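Local coordinates for protein aminotransferase (Bacillus subtilis, PDB 6L1O) that transfers amino groups with the help of pyridoxal 5'-phosphate, as part of the pathway that makes the dipeptide antibiotic bacilysin, at residues E52-A57 with G271-L276; S6-T11 with I135-A140; P73-A78 with Q278-A283. All blocks are in the same frame, centred on the assembly; numbering follows the deposited sequence.

Interaction 1: residues E52-A57 with G271-L276; sequences EALREA and GMFGGL
L54 and A57, one helical turn apart on helix 48-57, press on the first turn of helix 274-285, and the contact is methyl packing, on side chains and on the G275 backbone. L54 does most of the work through a single methyl. With its CG anti to the backbone N (chi1 175°), the chain brings CD1 up to G275, 3.4 Å from G275 C. The absent side chain of G275 is what lets this methyl lie against the carbonyl beside the F273 ring. The same CD1 reaches L276 CD2 at 4.3 Å and stands near the plane of the F273 ring, 4.3 Å from its CE2 at the edge. A57 takes the neighbouring place, its CB 3.6 Å from G275 CA.

Within 271-276, the ring of F273, the N-cap residue, lies under G275 N, which is 3.4 Å above one face, offset toward the rim.

The E52-R55 pair lies on the side of helix 48-57 away from 271-276. It is a salt bridge, NE to OE1 at 3.1 Å with a fairly straight N-H (164°); OE1 lies close to the guanidinium plane, while the N-H meets it from above the carboxylate plane. R55 O accepts from R55 NE of the second subunit.

That subunit closes round the same spot: its F273 packs on L54, and its W246 ring meets F273. With methyls set against bare backbone, the contact is held by shape and burial at the dimer interface, with no hydrogen bond running directly between the two segments.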
# COMPACT_ATOMS: atom_id res chain seq x y z
N GLU B 52 19.02 -10.54 -8.68
CA GLU B 52 19.99 -9.77 -9.44
C GLU B 52 19.36 -8.70 -10.30
O GLU B 52 19.97 -7.66 -10.50
CB GLU B 52 20.86 -10.66 -10.32
CG GLU B 52 21.82 -11.52 -9.52
CD GLU B 52 22.72 -10.75 -8.54
OE1 GLU B 52 23.23 -9.62 -8.88
OE2 GLU B 52 22.90 -11.28 -7.42
N ALA B 53 18.14 -8.92 -10.77
CA ALA B 53 17.43 -7.88 -11.51
C ALA B 53 17.07 -6.68 -10.60
O ALA B 53 17.23 -5.52 -11.02
CB ALA B 53 16.22 -8.47 -12.21
N LEU B 54 16.66 -6.93 -9.35
CA LEU B 54 16.50 -5.88 -8.39
C LEU B 54 17.81 -5.11 -8.15
O LEU B 54 17.82 -3.87 -8.19
CB LEU B 54 15.95 -6.36 -7.05
CG LEU B 54 15.85 -5.34 -5.92
CD1 LEU B 54 14.91 -4.18 -6.22
CD2 LEU B 54 15.43 -6.02 -4.60
N ARG B 55 18.91 -5.86 -7.92
CA ARG B 55 20.15 -5.24 -7.58
C ARG B 55 20.67 -4.32 -8.71
O ARG B 55 21.13 -3.25 -8.42
CB ARG B 55 21.19 -6.30 -7.24
CG ARG B 55 20.96 -6.89 -5.88
CD ARG B 55 21.74 -8.17 -5.68
NE ARG B 55 23.08 -8.08 -6.24
CZ ARG B 55 24.12 -7.58 -5.62
NH1 ARG B 55 23.99 -7.14 -4.38
NH2 ARG B 55 25.27 -7.55 -6.22
N GLU B 56 20.52 -4.75 -9.96
CA GLU B 56 20.90 -3.98 -11.14
C GLU B 56 20.01 -2.76 -11.34
O GLU B 56 20.48 -1.67 -11.63
CB GLU B 56 20.87 -4.85 -12.38
CG GLU B 56 21.40 -4.19 -13.64
CD GLU B 56 22.92 -3.87 -13.61
OE1 GLU B 56 23.65 -4.37 -12.72
OE2 GLU B 56 23.41 -3.08 -14.47
N ALA B 57 18.71 -2.95 -11.16
CA ALA B 57 17.73 -1.89 -11.36
C ALA B 57 17.89 -0.77 -10.39
O ALA B 57 17.69 0.40 -10.72
CB ALA B 57 16.36 -2.48 -11.24
N GLY B 271 2.69 4.70 -7.85
CA GLY B 271 3.33 3.46 -8.31
C GLY B 271 4.03 2.72 -7.20
O GLY B 271 3.58 2.69 -6.06
N MET B 272 5.15 2.12 -7.55
CA MET B 272 6.01 1.43 -6.62
C MET B 272 7.47 1.46 -7.15
O MET B 272 7.68 1.78 -8.31
CB MET B 272 5.51 0.03 -6.45
CG MET B 272 5.32 -0.76 -7.71
SD MET B 272 5.20 -2.56 -7.40
CE MET B 272 6.57 -2.70 -6.29
N PHE B 273 8.44 1.13 -6.31
CA PHE B 273 9.84 1.25 -6.67
C PHE B 273 10.14 0.54 -7.96
O PHE B 273 9.81 -0.63 -8.14
CB PHE B 273 10.74 0.76 -5.53
CG PHE B 273 12.21 0.97 -5.77
CD1 PHE B 273 12.72 2.24 -5.98
CD2 PHE B 273 13.11 -0.10 -5.75
CE1 PHE B 273 14.08 2.44 -6.17
CE2 PHE B 273 14.47 0.11 -5.91
CZ PHE B 273 14.93 1.38 -6.16
N GLY B 274 10.72 1.26 -8.92
CA GLY B 274 10.97 0.64 -10.23
C GLY B 274 11.98 -0.51 -10.17
O GLY B 274 11.99 -1.34 -11.04
N GLY B 275 12.81 -0.54 -9.13
CA GLY B 275 13.71 -1.67 -8.93
C GLY B 275 12.90 -2.93 -8.71
O GLY B 275 13.21 -3.97 -9.26
N LEU B 276 11.84 -2.81 -7.91
CA LEU B 276 10.89 -3.90 -7.72
C LEU B 276 10.15 -4.28 -9.00
O LEU B 276 9.94 -5.43 -9.28
CB LEU B 276 9.91 -3.54 -6.61
CG LEU B 276 10.45 -3.50 -5.18
CD1 LEU B 276 9.33 -3.02 -4.27
CD2 LEU B 276 10.93 -4.88 -4.74

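Interaction 2: residues S6-T11 with I135-A140; sequences SDVIKT and ITMARA
The two backbones come closest at V8 and M137, with CA atoms 5.8 Å apart, and have separated to 7.5 Å between the CA atoms of T11 and T136. V8 points into the contact and splits its methyls between two partners. CG1 touches M137 CG at 4.2 Å, while CG2 lies over one face of the R139 guanidinium, 3.5 Å from NH1. A bend at chi3 (136°) brings the guanidinium of R139 beside V8. There a water bridges the segments, accepting from R139 NH2 at 2.9 Å and from V8 N at 3.2 Å. D7 has its carboxylate in the same neighbourhood but makes no salt bridge with R139.

At the other end T136 CG2 meets T11 O at 3.6 Å; T136 OG1 is engaged by L132 O in its own helix. T11 OG1 bonds back to D7 O at 3.0 Å, an oxygen that also accepts from T11 N, which ties the end of this single-turn helix.

R139, just past helix 130-137, takes positive phi and completes a Schellman motif, with A140 N bonded to I135 O and R139 N to T136 O. S6, at the N-cap position of helix 7-10, bonds through OG to Q112 O of the second subunit, consistent with the dimer-spanning N-terminal arm of class I aminotransferases.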
# COMPACT_ATOMS: atom_id res chain seq x y z
N SER B 6 -11.64 5.52 14.35
CA SER B 6 -12.85 5.50 13.56
C SER B 6 -13.62 4.17 13.70
O SER B 6 -13.12 3.19 14.25
CB SER B 6 -12.50 5.72 12.08
OG SER B 6 -11.92 4.54 11.56
N ASP B 7 -14.83 4.18 13.21
CA ASP B 7 -15.72 3.02 13.22
C ASP B 7 -15.19 1.84 12.39
O ASP B 7 -15.34 0.70 12.80
CB ASP B 7 -17.11 3.43 12.76
CG ASP B 7 -17.86 4.27 13.81
OD1 ASP B 7 -17.35 4.45 14.96
OD2 ASP B 7 -18.97 4.78 13.46
N VAL B 8 -14.53 2.13 11.27
CA VAL B 8 -13.85 1.12 10.47
C VAL B 8 -12.83 0.38 11.32
O VAL B 8 -12.73 -0.86 11.23
CB VAL B 8 -13.18 1.77 9.22
CG1 VAL B 8 -12.00 0.96 8.68
CG2 VAL B 8 -14.22 1.94 8.12
N ILE B 9 -12.08 1.09 12.14
CA ILE B 9 -11.13 0.45 13.04
C ILE B 9 -11.87 -0.40 14.13
O ILE B 9 -11.46 -1.53 14.46
CB ILE B 9 -10.21 1.48 13.73
CG1 ILE B 9 -9.38 2.24 12.68
CG2 ILE B 9 -9.27 0.81 14.70
CD1 ILE B 9 -8.56 1.38 11.73
N LYS B 10 -12.90 0.16 14.72
CA LYS B 10 -13.62 -0.51 15.80
C LYS B 10 -14.29 -1.82 15.33
O LYS B 10 -14.41 -2.77 16.11
CB LYS B 10 -14.70 0.40 16.38
CG LYS B 10 -14.19 1.55 17.20
CD LYS B 10 -15.40 2.32 17.78
CE LYS B 10 -14.99 3.66 18.36
NZ LYS B 10 -13.74 3.55 19.19
N THR B 11 -14.74 -1.84 14.09
CA THR B 11 -15.43 -3.00 13.52
C THR B 11 -14.49 -3.97 12.81
O THR B 11 -14.95 -4.93 12.26
CB THR B 11 -16.51 -2.58 12.50
OG1 THR B 11 -15.91 -1.93 11.39
CG2 THR B 11 -17.55 -1.65 13.11
N ILE B 135 -14.34 -6.61 2.89
CA ILE B 135 -15.77 -6.56 2.84
C ILE B 135 -16.30 -5.76 4.03
O ILE B 135 -17.22 -4.92 3.88
CB ILE B 135 -16.36 -7.97 2.82
CG1 ILE B 135 -16.04 -8.62 1.47
CG2 ILE B 135 -17.88 -7.93 3.05
CD1 ILE B 135 -16.35 -10.10 1.42
N THR B 136 -15.72 -6.02 5.21
CA THR B 136 -16.16 -5.36 6.43
C THR B 136 -15.78 -3.87 6.37
O THR B 136 -16.56 -3.02 6.72
CB THR B 136 -15.58 -6.00 7.67
OG1 THR B 136 -15.88 -7.42 7.66
CG2 THR B 136 -16.17 -5.40 8.92
N MET B 137 -14.58 -3.57 5.89
CA MET B 137 -14.14 -2.20 5.71
C MET B 137 -14.87 -1.43 4.65
O MET B 137 -14.85 -0.20 4.69
CB MET B 137 -12.64 -2.16 5.41
CG MET B 137 -11.84 -2.66 6.61
SD MET B 137 -10.14 -3.08 6.10
CE MET B 137 -9.40 -1.46 6.18
N ALA B 138 -15.51 -2.12 3.72
CA ALA B 138 -16.43 -1.52 2.77
C ALA B 138 -17.85 -1.35 3.39
O ALA B 138 -18.74 -0.84 2.73
CB ALA B 138 -16.54 -2.36 1.50
N ARG B 139 -18.01 -1.83 4.63
CA ARG B 139 -19.30 -1.81 5.34
C ARG B 139 -20.36 -2.64 4.64
O ARG B 139 -21.54 -2.34 4.71
CB ARG B 139 -19.77 -0.35 5.56
CG ARG B 139 -18.69 0.57 6.13
CD ARG B 139 -19.15 2.02 6.14
NE ARG B 139 -18.81 2.69 7.43
CZ ARG B 139 -17.74 3.46 7.65
NH1 ARG B 139 -16.88 3.72 6.67
NH2 ARG B 139 -17.53 3.98 8.86
N ALA B 140 -19.96 -3.71 3.96
CA ALA B 140 -20.87 -4.56 3.21
C ALA B 140 -21.18 -5.83 3.97
O ALA B 140 -20.56 -6.11 4.99
CB ALA B 140 -20.27 -4.87 1.88
O HOH W 1 -15.01 4.98 9.96

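Interaction 3: residues P73-A78 with Q278-A283; sequences PFLKEA and QAASAA
In the helix that sets A280 and S281 against L75 and A78, the shortest polar bond is a backbone one, A283 N to A279 O at 2.8 Å. Between the two segments there is no hydrogen bond, only packing. Their axes run nearly parallel, 21° apart, and approach to 9.1 Å. S281 lies nearest L75 along the backbone and receives side chains from three positions of helix 73-87: A78 CB rests 3.6 Å from S281 OG, L75 CD1 touches its backbone N, and the CD1 edge of F74 meets its CB at 4.2 Å.

F74 has its CG between the backbone N and the carbonyl carbon (chi1 67°). From there the ring presents an edge, not a face, to the opposite helix, with CE1 3.8 Å from Q278 N and that nitrogen in the ring plane. L75 takes the deeper side, its CD1 meeting A280 CB at 3.9 Å.

Around the contact, F74 stands against the ring of Y72, and A280 leans on F237, one of the residues assigned to the cofactor site. Small A78, A280 and S281 lie between the helices, with F74 and L75 packing beside them: a near-parallel helix pair bordering F237 of the cofactor site, in the class I aminotransferase fold.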
# COMPACT_ATOMS: atom_id res chain seq x y z
N PRO B 73 5.14 1.03 -17.99
CA PRO B 73 4.61 0.22 -19.11
C PRO B 73 5.38 -1.10 -19.35
O PRO B 73 4.75 -2.06 -19.75
CB PRO B 73 4.75 1.17 -20.33
CG PRO B 73 4.65 2.53 -19.75
CD PRO B 73 5.39 2.44 -18.41
N PHE B 74 6.68 -1.14 -19.06
CA PHE B 74 7.46 -2.35 -19.33
C PHE B 74 6.95 -3.53 -18.47
O PHE B 74 7.01 -4.64 -18.87
CB PHE B 74 8.99 -2.16 -19.16
CG PHE B 74 9.44 -1.91 -17.71
CD1 PHE B 74 9.55 -2.96 -16.79
CD2 PHE B 74 9.84 -0.63 -17.30
CE1 PHE B 74 9.95 -2.74 -15.51
CE2 PHE B 74 10.24 -0.39 -16.00
CZ PHE B 74 10.31 -1.45 -15.11
N LEU B 75 6.46 -3.24 -17.28
CA LEU B 75 5.91 -4.32 -16.42
C LEU B 75 4.55 -4.78 -16.89
O LEU B 75 4.25 -5.97 -16.92
CB LEU B 75 5.88 -3.85 -14.94
CG LEU B 75 5.23 -4.82 -13.97
CD1 LEU B 75 5.84 -6.21 -14.15
CD2 LEU B 75 5.38 -4.34 -12.52
N LYS B 76 3.70 -3.84 -17.30
CA LYS B 76 2.39 -4.19 -17.82
C LYS B 76 2.50 -5.02 -19.11
O LYS B 76 1.73 -5.93 -19.35
CB LYS B 76 1.58 -2.92 -18.00
CG LYS B 76 1.29 -2.20 -16.68
CD LYS B 76 0.55 -0.91 -17.02
CE LYS B 76 -0.03 -0.29 -15.80
NZ LYS B 76 -0.62 1.00 -16.18
N GLU B 77 3.48 -4.71 -19.94
CA GLU B 77 3.81 -5.51 -21.10
C GLU B 77 4.30 -6.91 -20.70
O GLU B 77 3.93 -7.90 -21.31
CB GLU B 77 4.84 -4.79 -21.99
CG GLU B 77 4.29 -3.55 -22.67
CD GLU B 77 5.29 -2.38 -22.85
OE1 GLU B 77 6.53 -2.60 -22.94
OE2 GLU B 77 4.85 -1.20 -22.92
N ALA B 78 5.12 -7.01 -19.66
CA ALA B 78 5.59 -8.34 -19.17
C ALA B 78 4.42 -9.17 -18.67
O ALA B 78 4.33 -10.36 -18.93
CB ALA B 78 6.64 -8.19 -18.09
N GLN B 278 11.19 -3.96 -12.09
CA GLN B 278 12.10 -4.64 -12.95
C GLN B 278 12.33 -6.08 -12.48
O GLN B 278 12.40 -6.97 -13.27
CB GLN B 278 13.44 -3.88 -12.99
CG GLN B 278 14.47 -4.49 -13.88
CD GLN B 278 15.52 -3.48 -14.40
OE1 GLN B 278 15.21 -2.32 -14.65
NE2 GLN B 278 16.77 -3.93 -14.55
N ALA B 279 12.38 -6.30 -11.17
CA ALA B 279 12.47 -7.69 -10.67
C ALA B 279 11.23 -8.47 -11.03
O ALA B 279 11.30 -9.66 -11.40
CB ALA B 279 12.69 -7.67 -9.16
N ALA B 280 10.06 -7.84 -10.93
CA ALA B 280 8.81 -8.50 -11.26
C ALA B 280 8.78 -8.88 -12.73
O ALA B 280 8.34 -9.99 -13.13
CB ALA B 280 7.63 -7.62 -10.93
N SER B 281 9.34 -8.02 -13.56
CA SER B 281 9.37 -8.27 -14.96
C SER B 281 10.36 -9.42 -15.30
O SER B 281 10.08 -10.20 -16.19
CB SER B 281 9.74 -6.98 -15.71
OG SER B 281 9.98 -7.32 -17.02
N ALA B 282 11.45 -9.51 -14.55
CA ALA B 282 12.43 -10.57 -14.75
C ALA B 282 11.82 -11.89 -14.24
O ALA B 282 12.07 -12.91 -14.80
CB ALA B 282 13.73 -10.28 -14.04
N ALA B 283 10.95 -11.82 -13.21
CA ALA B 283 10.23 -13.01 -12.77
C ALA B 283 9.32 -13.58 -13.83
O ALA B 283 9.37 -14.76 -14.16
CB ALA B 283 9.48 -12.76 -11.46

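Overall arrangement
Interactions 1 and 3 are neighbours, their centres 10 Å apart, because both use helix 274-285: helix 48-57 lies against it in one, helix 73-87 in the other. They touch directly, A57 CB to Q278 CD at 3.4 Å and A53 CB to A282 CB at 3.6 Å. Interaction 2 sits apart, its centre 34 Å from each of the others, but shares with interaction 1 a border with the second subunit. All three are second-shell or more remote: side chains of L276, A280 and M137 are about 13, 12 and 14 Å from a bound pyridoxal phosphate, and F273 is about 12 Å from a bound pyridoxamine phosphate.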